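Local coordinates for protein esterase A (Caulobacter crescentus, PDB 5GKV) that is named an esterase and is a penicillin-binding protein homologue of the beta-lactamase family, probably a serine hydrolase acting on ester substrates, at residues 336-341 with 348-353. Residues are numbered along the deposited sequence; the frame is centred on the assembly and turned at random.
Sequences EAFGHS and AFADPT
The F338 ring meets A350 and P352 in two ways. The A350 methyl sits over one ring face, a CH-pi contact with CB 4.1 Å from the ring centroid. P352 comes in at the ring edge, near its plane, with its CG 3.4 Å from F338 CE1. F338 CG lies between the backbone N and the carbonyl carbon (chi1 59°), which lays the ring on the same sheet face as the A350 methyl and against it. F338 and A350 lie on the antiparallel hairpin of strands 338-341 and 347-351; P352 follows the second strand. F338 and A350 form a hydrogen-bonded pair; their bonds include A350 N to F338 O, 2.7 Å. H340 and A348 form the next such pair. Between them G339 faces F349 as the non-hydrogen-bonded pair, and G339 CA lies 3.1 Å from A348 O, a CA-H...O contact. The F349 ring leads away to I379 and Y383 of helix 373-384. On the opposite sheet face, that of F338 and A350, L280 of helix 270-281 and I297 of helix 294-301 touch F338, and M277 touches A350. Past the strand ends, T353 OG1 donates to E336 OE2 (2.7 Å) on the anti side of the carboxylate, 20° out of its plane. D351 OD2 is hydrogen-bonded to Y383 OH and T334 OG1. Four backbone hydrogen bonds thus join the strands, backed by apolar packing around F338, with one side-chain hydrogen bond at the exposed end.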
# COMPACT_ATOMS: atom_id res chain seq x y z
N GLU A 336 4.48 15.95 -6.64
CA GLU A 336 5.01 15.53 -5.34
C GLU A 336 3.95 14.87 -4.45
O GLU A 336 4.24 14.59 -3.28
CB GLU A 336 5.66 16.72 -4.61
CG GLU A 336 4.75 17.89 -4.24
CD GLU A 336 4.54 18.89 -5.40
OE1 GLU A 336 4.89 18.59 -6.56
OE2 GLU A 336 3.99 19.98 -5.13
N ALA A 337 2.75 14.60 -4.96
CA ALA A 337 1.84 13.73 -4.23
C ALA A 337 2.44 12.32 -4.16
O ALA A 337 3.36 11.98 -4.91
CB ALA A 337 0.47 13.71 -4.91
N PHE A 338 1.89 11.50 -3.27
CA PHE A 338 2.50 10.21 -2.97
C PHE A 338 1.45 9.27 -2.37
O PHE A 338 0.43 9.70 -1.83
CB PHE A 338 3.67 10.36 -1.98
CG PHE A 338 3.28 10.98 -0.67
CD1 PHE A 338 3.28 12.36 -0.51
CD2 PHE A 338 2.92 10.19 0.42
CE1 PHE A 338 2.94 12.93 0.69
CE2 PHE A 338 2.54 10.77 1.62
CZ PHE A 338 2.57 12.14 1.76
N GLY A 339 1.77 7.99 -2.42
CA GLY A 339 0.86 6.97 -1.90
C GLY A 339 1.36 5.60 -2.28
O GLY A 339 2.57 5.36 -2.36
N HIS A 340 0.42 4.70 -2.50
CA HIS A 340 0.79 3.39 -3.01
C HIS A 340 -0.44 2.75 -3.62
O HIS A 340 -1.58 3.08 -3.25
CB HIS A 340 1.41 2.51 -1.92
CG HIS A 340 2.47 1.58 -2.44
ND1 HIS A 340 2.19 0.47 -3.21
CD2 HIS A 340 3.82 1.59 -2.27
CE1 HIS A 340 3.32 -0.15 -3.52
NE2 HIS A 340 4.32 0.51 -2.96
N SER A 341 -0.21 1.88 -4.59
CA SER A 341 -1.28 1.17 -5.26
C SER A 341 -1.17 -0.32 -4.97
O SER A 341 -0.14 -0.81 -4.51
CB SER A 341 -1.24 1.42 -6.78
OG SER A 341 -1.30 2.81 -7.03
N ALA A 348 -4.22 4.43 -2.51
CA ALA A 348 -4.45 5.52 -1.57
C ALA A 348 -3.33 6.53 -1.75
O ALA A 348 -2.18 6.15 -1.95
CB ALA A 348 -4.52 5.02 -0.13
N PHE A 349 -3.67 7.82 -1.69
CA PHE A 349 -2.66 8.84 -1.93
C PHE A 349 -2.91 10.06 -1.06
O PHE A 349 -4.03 10.30 -0.59
CB PHE A 349 -2.64 9.26 -3.41
CG PHE A 349 -3.85 10.09 -3.79
CD1 PHE A 349 -5.06 9.48 -4.08
CD2 PHE A 349 -3.78 11.48 -3.80
CE1 PHE A 349 -6.19 10.24 -4.40
CE2 PHE A 349 -4.91 12.25 -4.12
CZ PHE A 349 -6.10 11.63 -4.43
N ALA A 350 -1.86 10.87 -0.91
CA ALA A 350 -1.90 12.15 -0.22
C ALA A 350 -1.27 13.21 -1.10
O ALA A 350 -0.29 12.95 -1.80
CB ALA A 350 -1.15 12.10 1.12
N ASP A 351 -1.81 14.42 -1.05
CA ASP A 351 -1.27 15.57 -1.78
C ASP A 351 -1.09 16.69 -0.76
O ASP A 351 -2.03 17.44 -0.48
CB ASP A 351 -2.19 15.97 -2.92
CG ASP A 351 -1.69 17.17 -3.70
OD1 ASP A 351 -0.66 17.80 -3.30
OD2 ASP A 351 -2.35 17.51 -4.71
N PRO A 352 0.11 16.81 -0.17
CA PRO A 352 0.30 17.87 0.83
C PRO A 352 0.22 19.26 0.24
O PRO A 352 -0.08 20.21 0.98
CB PRO A 352 1.71 17.59 1.39
CG PRO A 352 1.95 16.15 1.09
CD PRO A 352 1.25 15.89 -0.23
N THR A 353 0.50 19.42 -1.06
CA THR A 353 0.49 20.75 -1.67
C THR A 353 -0.93 21.31 -1.76
O THR A 353 -1.15 22.49 -1.48
CB THR A 353 1.12 20.69 -3.05
OG1 THR A 353 2.47 20.23 -2.93
CG2 THR A 353 1.10 22.05 -3.71